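Local coordinates for kallistatin (Homo sapiens, PDB 6F4V), which inhibits tissue kallikrein as a serpin, forming a stable equimolar complex with the protease when its reactive site is cleaved, at residues V71-Q76 with M114-A119; A38-L43 with A333-A338; T91-A96 with N165-K170; L3-A8 with L59-T64. One frame throughout, in Å; residues are numbered along the deposited sequence.

In the fold
Three contacts meet around helix 33-44 and the large central sheet. Contact 2 packs that helix on strand 328-340. Contact 3 pairs the next two strands, and the probable hydrogen bond from Ile-167 N to Ala-333 O (2.9 Å) joins it to contact 2. Contact 1 lies over the other side of helix 33-44: Tyr-117 OH comes 3.3 Å from Ala-41 CB. Contact 4 adjoins contact 1, where Phe-61 CZ is 3.7 Å from Phe-75 CE2; it stays clear of contact 3, nearest atoms about 10 Å apart. The side chain of Phe-169 is about 9 Å from the bound sodium ion. The glycan pocket, which includes Arg-213 and Arg-254, is built from other residues.

Contact 1 (V71-Q76 with M114-A119); sequences VHRGFQ and MAVYEA
Helices 68-83 and 107-117 of the serpin fold meet through an aromatic cluster of His-72, Phe-75 and Tyr-117. Its polar centre is the hydrogen bond between His-72 ND1 and Tyr-117 OH, 2.8 Å long. The phenol oxygen lies at the edge of the imidazole, near its plane, and the two rings meet rim to rim with planes 87° apart, so neither sits over the other. Phe-75 approaches Tyr-117 obliquely, its CB 3.6 Å from Tyr-117 CE2. With its CG opposite its own carbonyl carbon (chi1 -83°), Phe-75 turns its ring away from helix 107-117, toward Ala-41 and Phe-61. Val-116 packs alongside: its CG1 rests near the rim on one face of the Tyr-117 ring and also reaches His-72 O, at 3.1 Å. Farther along, Gln-76 CA makes a CA-H...O contact of 3.5 Å with Val-116 O. A water donates to both Gln-76 O and Val-116 O, joining the two backbones. The extended Gln-76 side chain accepts at OE1 from Arg-73 NH1 over 2.9 Å, a bond in the guanidinium plane that steadies the amide within its own helix. Buried against Ala-41, the phenol end of Tyr-117 is thus anchored to His-72 by one direct side-chain hydrogen bond, which fixes where the hydroxyl sits while apolar atoms do the remaining packing.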
# COMPACT_ATOMS: atom_id res chain seq x y z
N VAL A 71 6.24 18.02 -5.04
CA VAL A 71 5.42 16.85 -4.63
C VAL A 71 4.80 16.22 -5.87
O VAL A 71 4.97 15.03 -6.11
CB VAL A 71 4.36 17.25 -3.59
CG1 VAL A 71 3.42 16.09 -3.27
CG2 VAL A 71 5.06 17.72 -2.32
N HIS A 72 4.10 17.03 -6.67
CA HIS A 72 3.36 16.51 -7.80
C HIS A 72 4.26 15.97 -8.90
O HIS A 72 4.03 14.89 -9.44
CB HIS A 72 2.38 17.54 -8.33
CG HIS A 72 1.26 17.82 -7.37
ND1 HIS A 72 0.39 16.83 -6.97
CD2 HIS A 72 0.88 18.95 -6.73
CE1 HIS A 72 -0.48 17.35 -6.12
NE2 HIS A 72 -0.20 18.63 -5.95
N ARG A 73 5.31 16.70 -9.23
CA ARG A 73 6.30 16.19 -10.18
C ARG A 73 7.02 14.93 -9.68
O ARG A 73 7.33 14.03 -10.47
CB ARG A 73 7.29 17.31 -10.53
CG ARG A 73 6.64 18.50 -11.23
CD ARG A 73 5.83 18.11 -12.46
NE ARG A 73 5.17 19.26 -13.07
CZ ARG A 73 4.41 19.20 -14.17
NH1 ARG A 73 4.24 18.05 -14.83
NH2 ARG A 73 3.83 20.31 -14.63
N GLY A 74 7.26 14.87 -8.37
CA GLY A 74 7.78 13.65 -7.73
C GLY A 74 6.86 12.46 -7.98
O GLY A 74 7.31 11.40 -8.41
N PHE A 75 5.57 12.63 -7.75
CA PHE A 75 4.61 11.54 -8.02
C PHE A 75 4.57 11.19 -9.51
O PHE A 75 4.52 10.03 -9.85
CB PHE A 75 3.19 11.86 -7.52
CG PHE A 75 3.00 11.57 -6.05
CD1 PHE A 75 2.87 10.25 -5.61
CD2 PHE A 75 2.97 12.57 -5.13
CE1 PHE A 75 2.70 9.95 -4.27
CE2 PHE A 75 2.79 12.28 -3.77
CZ PHE A 75 2.66 10.96 -3.35
N GLN A 76 4.57 12.20 -10.37
CA GLN A 76 4.57 11.96 -11.81
C GLN A 76 5.73 11.06 -12.19
O GLN A 76 5.56 10.09 -12.93
CB GLN A 76 4.67 13.27 -12.59
CG GLN A 76 4.55 13.08 -14.10
CD GLN A 76 4.78 14.37 -14.87
OE1 GLN A 76 5.21 15.37 -14.31
NE2 GLN A 76 4.48 14.35 -16.15
N MET A 114 -4.74 14.66 -15.20
CA MET A 114 -4.29 13.93 -16.37
C MET A 114 -2.78 14.09 -16.59
O MET A 114 -2.10 13.12 -16.83
CB MET A 114 -5.07 14.39 -17.61
CG MET A 114 -6.48 13.83 -17.65
SD MET A 114 -7.43 14.38 -19.09
CE MET A 114 -8.02 15.94 -18.50
N ALA A 115 -2.27 15.31 -16.49
CA ALA A 115 -0.84 15.57 -16.71
C ALA A 115 0.05 14.85 -15.67
O ALA A 115 1.03 14.20 -16.02
CB ALA A 115 -0.57 17.07 -16.69
N VAL A 116 -0.33 14.92 -14.38
CA VAL A 116 0.54 14.39 -13.32
C VAL A 116 0.26 12.93 -12.99
O VAL A 116 1.19 12.15 -12.81
CB VAL A 116 0.44 15.27 -12.04
CG1 VAL A 116 1.25 14.70 -10.89
CG2 VAL A 116 0.94 16.66 -12.35
N TYR A 117 -1.01 12.57 -12.86
CA TYR A 117 -1.37 11.25 -12.38
C TYR A 117 -1.86 10.34 -13.50
O TYR A 117 -2.27 9.23 -13.24
CB TYR A 117 -2.38 11.36 -11.20
CG TYR A 117 -1.74 12.08 -10.02
CD1 TYR A 117 -1.82 13.46 -9.88
CD2 TYR A 117 -1.00 11.37 -9.08
CE1 TYR A 117 -1.20 14.12 -8.83
CE2 TYR A 117 -0.38 12.02 -8.03
CZ TYR A 117 -0.46 13.38 -7.91
OH TYR A 117 0.21 14.00 -6.89
N GLU A 118 -1.83 10.83 -14.74
CA GLU A 118 -2.42 10.11 -15.89
C GLU A 118 -3.82 9.61 -15.64
O GLU A 118 -4.18 8.52 -16.05
CB GLU A 118 -1.49 8.98 -16.31
CG GLU A 118 -0.10 9.50 -16.64
CD GLU A 118 0.58 8.75 -17.76
OE1 GLU A 118 1.71 8.25 -17.55
OE2 GLU A 118 -0.00 8.68 -18.87
N ALA A 119 -4.62 10.43 -14.96
CA ALA A 119 -5.99 10.07 -14.62
C ALA A 119 -6.82 9.85 -15.92
O ALA A 119 -6.74 10.65 -16.83
CB ALA A 119 -6.62 11.17 -13.77
O HOH W 1 2.80 9.76 -13.99

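Contact 2 (A38-L43 with A333-A338); sequences AAYAML and AATSFA
Leu-43 sets its CD2 methyl squarely over the ring of Phe-337: the carbon is 3.5 Å from the ring centroid, a well-centred CH-pi contact. Tyr-40 comes to the same ring at its rim. Phe-337 directs an edge toward the tyrosine face in an offset edge-to-face pair, with ring planes 87° apart and centroids separated by 5.3 Å. Tyr-40 OH lies near the Phe-337 plane, 3.4 Å from Phe-337 CD2. The phenylalanine is therefore held on a face and at an edge by two residues of a single helical turn. Two residues back along the strand, on the same face, Thr-335 CG2 meets Ala-39 CB at 3.7 Å, and the same methyl stands at the edge of the Tyr-40 ring. The threonine chi1 of -58° places CG2 opposite the backbone N, where it faces the helix, and leaves OG1 to hydrogen-bond with Ser-35 and His-318. Tyr-40 OH is likewise positioned from outside, by a hydrogen bond with Ser-316 OG on the adjoining strand 312-324. The axes of the short helix and strand segments pass 9.0 Å apart at 30°, an approach consistent with the small Ala-39 at the closest point. Strand 328-340 lies between strands 159-172 and 312-324, consistent with the reactive loop inserted into sheet A as in cleaved serpins, packed here on the helix beneath it at the region known as the shutter.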
# COMPACT_ATOMS: atom_id res chain seq x y z
N ALA A 38 -0.71 8.54 -3.27
CA ALA A 38 -0.98 9.04 -4.61
C ALA A 38 -2.43 9.48 -4.83
O ALA A 38 -2.66 10.47 -5.52
CB ALA A 38 -0.59 8.02 -5.68
N ALA A 39 -3.38 8.75 -4.26
CA ALA A 39 -4.81 9.15 -4.33
C ALA A 39 -5.04 10.52 -3.68
O ALA A 39 -5.68 11.42 -4.25
CB ALA A 39 -5.70 8.10 -3.69
N TYR A 40 -4.52 10.66 -2.48
CA TYR A 40 -4.72 11.89 -1.72
C TYR A 40 -3.92 13.07 -2.25
O TYR A 40 -4.41 14.20 -2.27
CB TYR A 40 -4.52 11.63 -0.23
CG TYR A 40 -5.74 10.97 0.39
CD1 TYR A 40 -6.11 9.66 0.07
CD2 TYR A 40 -6.56 11.67 1.26
CE1 TYR A 40 -7.24 9.07 0.63
CE2 TYR A 40 -7.66 11.07 1.83
CZ TYR A 40 -8.02 9.80 1.51
OH TYR A 40 -9.15 9.28 2.08
N ALA A 41 -2.71 12.81 -2.77
CA ALA A 41 -1.97 13.87 -3.44
C ALA A 41 -2.71 14.35 -4.71
O ALA A 41 -2.86 15.57 -4.95
CB ALA A 41 -0.57 13.42 -3.76
N MET A 42 -3.25 13.41 -5.46
CA MET A 42 -4.07 13.78 -6.61
C MET A 42 -5.31 14.62 -6.23
O MET A 42 -5.59 15.65 -6.85
CB MET A 42 -4.49 12.55 -7.39
CG MET A 42 -5.24 12.88 -8.68
SD MET A 42 -5.50 11.39 -9.66
CE MET A 42 -6.77 10.60 -8.83
N LEU A 43 -6.04 14.16 -5.21
CA LEU A 43 -7.19 14.89 -4.66
C LEU A 43 -6.84 16.33 -4.30
O LEU A 43 -7.66 17.24 -4.56
CB LEU A 43 -7.73 14.17 -3.41
CG LEU A 43 -8.89 14.85 -2.68
CD1 LEU A 43 -10.14 14.86 -3.53
CD2 LEU A 43 -9.13 14.14 -1.38
N ALA A 333 -3.90 -3.38 -4.80
CA ALA A 333 -4.62 -2.47 -3.93
C ALA A 333 -5.30 -1.39 -4.73
O ALA A 333 -4.95 -1.12 -5.88
CB ALA A 333 -3.70 -1.85 -2.88
N ALA A 334 -6.30 -0.78 -4.11
CA ALA A 334 -6.93 0.37 -4.68
C ALA A 334 -7.50 1.27 -3.61
O ALA A 334 -7.78 0.83 -2.50
CB ALA A 334 -8.02 -0.08 -5.64
N THR A 335 -7.67 2.55 -3.96
CA THR A 335 -8.18 3.57 -3.05
C THR A 335 -9.23 4.36 -3.79
O THR A 335 -9.03 4.73 -4.94
CB THR A 335 -7.04 4.55 -2.66
OG1 THR A 335 -5.98 3.82 -2.06
CG2 THR A 335 -7.52 5.63 -1.70
N SER A 336 -10.36 4.61 -3.13
CA SER A 336 -11.40 5.49 -3.64
C SER A 336 -11.54 6.73 -2.74
O SER A 336 -11.25 6.68 -1.54
CB SER A 336 -12.73 4.76 -3.71
OG SER A 336 -13.26 4.52 -2.43
N PHE A 337 -12.03 7.80 -3.34
CA PHE A 337 -12.42 9.00 -2.59
C PHE A 337 -13.61 9.65 -3.27
O PHE A 337 -13.48 10.10 -4.40
CB PHE A 337 -11.27 10.00 -2.51
CG PHE A 337 -11.49 11.06 -1.48
CD1 PHE A 337 -12.27 12.18 -1.73
CD2 PHE A 337 -10.95 10.91 -0.23
CE1 PHE A 337 -12.46 13.13 -0.72
CE2 PHE A 337 -11.14 11.86 0.75
CZ PHE A 337 -11.90 12.95 0.51
N ALA A 338 -14.74 9.72 -2.56
CA ALA A 338 -15.98 10.25 -3.09
C ALA A 338 -16.21 11.66 -2.55
O ALA A 338 -15.90 11.95 -1.38
CB ALA A 338 -17.13 9.32 -2.74

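Contact 3 (T91-A96 with N165-K170); sequences TRVGSA and NYIYFK
Tyr-166 folds its ring back across the neighbouring strand, one face over Gly-94. The glycine N stands 3.5 Å above that face, toward the rim, and Tyr-166 CE2 is 3.5 Å from Gly-94 CA. A chi1 of 66°, which holds CG between the backbone N and the carbonyl carbon, swings the ring over the glycine; a side chain at that position would collide with Tyr-166 OH. A water lies 2.5 Å from Tyr-166 OH and accepts from Arg-92 NH1 at 2.9 Å. The Arg-92 chain, bent at chi3 (-59°), lays its guanidinium over Tyr-168 CB; NH2 approaches the Tyr-168 ring obliquely, 3.5 Å from Tyr-168 CD2, guanidinium and ring being inclined at 23°. Salt bridges from NE to Glu-90 and from NH1 to Glu-143 probably offset its charge. Were Tyr-166 an alanine, the Gly-94 backbone would probably lose its cover and the bridging water its phenol partner. On the opposite face of the sheet, Val-93 CG2 and Ile-167 CG1 lie side by side at 3.7 Å, while a second water connects Ser-95 OG with Asn-165 ND2, and Asn-165 OD1 is hydrogen-bonded to Ser-35 OG of helix 33-44. Four backbone hydrogen bonds fix the pairing, two between Arg-92 and Tyr-168 and two between Gly-94 and Tyr-166. This is the antiparallel pairing of two strands of serpin sheet A, with strand 328-340 along the far side of 159-172.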
# COMPACT_ATOMS: atom_id res chain seq x y z
N THR A 91 4.50 -4.09 -12.63
CA THR A 91 3.91 -3.10 -11.77
C THR A 91 3.11 -2.16 -12.65
O THR A 91 3.59 -1.70 -13.71
CB THR A 91 4.97 -2.35 -10.95
OG1 THR A 91 5.77 -3.30 -10.24
CG2 THR A 91 4.32 -1.43 -9.96
N ARG A 92 1.85 -1.93 -12.25
CA ARG A 92 1.00 -0.96 -12.92
C ARG A 92 0.32 -0.15 -11.86
O ARG A 92 -0.23 -0.72 -10.90
CB ARG A 92 -0.06 -1.62 -13.79
CG ARG A 92 0.50 -2.15 -15.10
CD ARG A 92 -0.54 -2.85 -15.95
NE ARG A 92 -1.15 -3.97 -15.25
CZ ARG A 92 -2.34 -3.95 -14.63
NH1 ARG A 92 -3.11 -2.86 -14.60
NH2 ARG A 92 -2.77 -5.06 -14.01
N VAL A 93 0.37 1.16 -12.03
CA VAL A 93 -0.33 2.11 -11.17
C VAL A 93 -1.09 3.06 -12.08
O VAL A 93 -0.54 3.54 -13.07
CB VAL A 93 0.61 2.87 -10.27
CG1 VAL A 93 -0.18 3.83 -9.38
CG2 VAL A 93 1.43 1.91 -9.41
N GLY A 94 -2.36 3.26 -11.79
CA GLY A 94 -3.20 4.14 -12.59
C GLY A 94 -4.23 4.82 -11.72
O GLY A 94 -4.45 4.44 -10.57
N SER A 95 -4.86 5.84 -12.30
CA SER A 95 -5.80 6.70 -11.61
C SER A 95 -6.98 6.95 -12.52
O SER A 95 -6.83 6.90 -13.74
CB SER A 95 -5.14 8.04 -11.30
OG SER A 95 -4.09 7.86 -10.34
N ALA A 96 -8.10 7.34 -11.93
CA ALA A 96 -9.27 7.69 -12.69
C ALA A 96 -10.17 8.61 -11.88
O ALA A 96 -10.18 8.56 -10.63
CB ALA A 96 -10.02 6.43 -13.10
N ASN A 165 -7.58 5.21 -7.45
CA ASN A 165 -6.38 4.69 -8.07
C ASN A 165 -6.18 3.25 -7.70
O ASN A 165 -6.87 2.72 -6.84
CB ASN A 165 -5.18 5.54 -7.75
CG ASN A 165 -4.64 5.34 -6.37
OD1 ASN A 165 -4.95 4.37 -5.71
ND2 ASN A 165 -3.79 6.26 -5.94
N TYR A 166 -5.24 2.63 -8.38
CA TYR A 166 -4.97 1.20 -8.14
C TYR A 166 -3.49 0.95 -8.37
O TYR A 166 -2.80 1.72 -9.09
CB TYR A 166 -5.84 0.31 -9.05
CG TYR A 166 -5.45 0.51 -10.49
CD1 TYR A 166 -4.39 -0.23 -11.05
CD2 TYR A 166 -6.08 1.47 -11.27
CE1 TYR A 166 -3.99 -0.02 -12.37
CE2 TYR A 166 -5.70 1.68 -12.58
CZ TYR A 166 -4.67 0.93 -13.13
OH TYR A 166 -4.28 1.17 -14.43
N ILE A 167 -3.02 -0.14 -7.79
CA ILE A 167 -1.70 -0.66 -7.99
C ILE A 167 -1.85 -2.16 -8.13
O ILE A 167 -2.60 -2.79 -7.40
CB ILE A 167 -0.72 -0.25 -6.86
CG1 ILE A 167 0.67 -0.88 -7.07
CG2 ILE A 167 -1.27 -0.61 -5.48
CD1 ILE A 167 1.77 -0.30 -6.19
N TYR A 168 -1.13 -2.70 -9.10
CA TYR A 168 -1.05 -4.12 -9.35
C TYR A 168 0.43 -4.48 -9.45
O TYR A 168 1.17 -3.82 -10.19
CB TYR A 168 -1.78 -4.52 -10.61
CG TYR A 168 -1.72 -6.02 -10.79
CD1 TYR A 168 -2.53 -6.86 -10.04
CD2 TYR A 168 -0.78 -6.60 -11.64
CE1 TYR A 168 -2.44 -8.24 -10.16
CE2 TYR A 168 -0.68 -8.00 -11.77
CZ TYR A 168 -1.52 -8.81 -11.04
OH TYR A 168 -1.45 -10.19 -11.13
N PHE A 169 0.83 -5.51 -8.72
CA PHE A 169 2.21 -5.92 -8.58
C PHE A 169 2.29 -7.43 -8.69
O PHE A 169 1.68 -8.14 -7.90
CB PHE A 169 2.72 -5.49 -7.20
CG PHE A 169 4.11 -5.95 -6.87
CD1 PHE A 169 5.19 -5.22 -7.28
CD2 PHE A 169 4.33 -7.07 -6.11
CE1 PHE A 169 6.49 -5.60 -6.95
CE2 PHE A 169 5.63 -7.47 -5.76
CZ PHE A 169 6.70 -6.72 -6.19
N LYS A 170 3.07 -7.92 -9.64
CA LYS A 170 3.29 -9.37 -9.75
C LYS A 170 4.74 -9.56 -10.12
O LYS A 170 5.22 -9.00 -11.13
CB LYS A 170 2.34 -10.00 -10.79
CG LYS A 170 2.48 -11.54 -10.83
CD LYS A 170 1.32 -12.25 -11.56
CE LYS A 170 1.16 -11.90 -13.01
NZ LYS A 170 -0.09 -12.54 -13.57
O HOH W 2 -2.74 -0.27 -15.78
O HOH W 3 -3.65 8.65 -7.79

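Contact 4 (L3-A8 with L59-T64); sequences LKIAPA and LGFNLT. With EDO (1,2-ethanediol), chain D.
The Phe-61 ring carries Ala-8 CB on one face, offset toward the rim, and has Ile-5 CB at its edge, in plane. The alanine methyl lies 3.6 Å from the ring centroid, 25° off the normal, a CH-pi contact; Ile-5 CB is 3.6 Å from Phe-61 CE1, and Ile-5 CG2 meets the same atom obliquely. With chi1 at -67°, Phe-61 CG stands opposite its own carbonyl carbon, and the ring lies between the start of helix 6-23 and helix 68-83, where it also touches Val-71 and Phe-75. A leucine here would probably keep some apolar contact but lose the flat face beneath Ala-8 CB, leaving a gap beside Ile-5. The backbones come close as well, the CA atoms of Ala-8 and Gly-60 being 4.4 Å apart; Ala-8 CB is 3.3 Å from Gly-60 O, and Gly-60 ends helix 49-58 in a Schellman motif with positive phi (99°); a side chain on it would run into Ala-8 O. Gly-60 O accepts a hydrogen bond from O1 of a bound ethanediol at 2.6 Å and a weak one from its O2. Asn-62 OD1 accepts from Thr-64 N at 2.9 Å, an Asx turn; Asn-62 is a glycosylation site, without its sugar in this crystal. As no hydrogen bond crosses between the two segments, their union rests on apolar fit and on the small residues Ala-8 and Gly-60.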
# COMPACT_ATOMS: atom_id res chain seq x y z
N LEU A 3 12.91 10.91 -5.70
CA LEU A 3 13.61 10.80 -4.43
C LEU A 3 13.22 11.91 -3.46
O LEU A 3 13.25 11.67 -2.26
CB LEU A 3 15.12 10.75 -4.63
CG LEU A 3 15.69 9.35 -4.98
CD1 LEU A 3 14.73 8.39 -5.69
CD2 LEU A 3 16.97 9.52 -5.79
N LYS A 4 12.79 13.07 -3.94
CA LYS A 4 12.35 14.14 -3.02
C LYS A 4 11.12 13.76 -2.19
O LYS A 4 10.97 14.24 -1.05
CB LYS A 4 12.08 15.47 -3.75
CG LYS A 4 13.37 16.20 -4.14
CD LYS A 4 13.10 17.64 -4.55
CE LYS A 4 14.40 18.33 -4.95
NZ LYS A 4 14.13 19.34 -6.01
N ILE A 5 10.26 12.90 -2.73
CA ILE A 5 9.03 12.52 -2.02
C ILE A 5 9.17 11.22 -1.23
O ILE A 5 8.23 10.84 -0.53
CB ILE A 5 7.80 12.49 -2.95
CG1 ILE A 5 7.88 11.43 -4.03
CG2 ILE A 5 7.59 13.89 -3.55
CD1 ILE A 5 6.55 11.22 -4.72
N ALA A 6 10.31 10.54 -1.35
CA ALA A 6 10.48 9.21 -0.73
C ALA A 6 10.38 9.29 0.80
O ALA A 6 9.72 8.44 1.39
CB ALA A 6 11.77 8.55 -1.18
N PRO A 7 11.00 10.30 1.44
CA PRO A 7 10.90 10.38 2.91
C PRO A 7 9.47 10.53 3.41
O PRO A 7 9.09 9.82 4.34
CB PRO A 7 11.75 11.64 3.25
CG PRO A 7 12.79 11.66 2.16
CD PRO A 7 11.95 11.32 0.94
N ALA A 8 8.69 11.44 2.82
CA ALA A 8 7.30 11.65 3.25
C ALA A 8 6.45 10.40 3.02
O ALA A 8 5.70 9.98 3.90
CB ALA A 8 6.68 12.81 2.53
N LEU A 59 0.09 13.73 4.65
CA LEU A 59 0.86 12.73 3.90
C LEU A 59 2.34 12.75 4.21
O LEU A 59 3.11 11.98 3.62
CB LEU A 59 0.64 12.93 2.40
CG LEU A 59 -0.74 12.58 1.91
CD1 LEU A 59 -0.90 13.00 0.46
CD2 LEU A 59 -1.01 11.09 2.11
N GLY A 60 2.76 13.67 5.08
CA GLY A 60 4.14 13.74 5.55
C GLY A 60 5.02 14.74 4.84
O GLY A 60 6.21 14.81 5.14
N PHE A 61 4.47 15.56 3.95
CA PHE A 61 5.32 16.47 3.20
C PHE A 61 5.65 17.70 4.03
O PHE A 61 4.79 18.20 4.73
CB PHE A 61 4.67 16.84 1.86
CG PHE A 61 4.59 15.69 0.94
CD1 PHE A 61 5.75 15.22 0.34
CD2 PHE A 61 3.40 15.01 0.74
CE1 PHE A 61 5.70 14.12 -0.46
CE2 PHE A 61 3.36 13.87 -0.05
CZ PHE A 61 4.52 13.43 -0.66
N ASN A 62 6.92 18.11 3.99
CA ASN A 62 7.37 19.30 4.69
C ASN A 62 7.37 20.40 3.66
O ASN A 62 8.24 20.46 2.77
CB ASN A 62 8.76 19.09 5.31
CG ASN A 62 9.25 20.31 6.07
OD1 ASN A 62 8.80 21.43 5.83
ND2 ASN A 62 10.20 20.09 6.98
N LEU A 63 6.38 21.27 3.76
CA LEU A 63 6.18 22.32 2.77
C LEU A 63 7.10 23.53 2.99
O LEU A 63 6.99 24.48 2.25
CB LEU A 63 4.71 22.73 2.72
CG LEU A 63 3.74 21.57 2.42
CD1 LEU A 63 2.31 22.05 2.45
CD2 LEU A 63 4.08 20.91 1.09
N THR A 64 7.98 23.49 3.98
CA THR A 64 9.11 24.43 4.08
C THR A 64 10.27 23.97 3.21
O THR A 64 11.06 24.79 2.76
CB THR A 64 9.56 24.59 5.55
OG1 THR A 64 8.49 25.20 6.29
CG2 THR A 64 10.77 25.48 5.67
C1 EDO D . 8.95 13.10 6.91
O1 EDO D . 7.53 13.31 6.86
C2 EDO D . 9.65 13.71 5.70
O2 EDO D . 9.42 15.13 5.62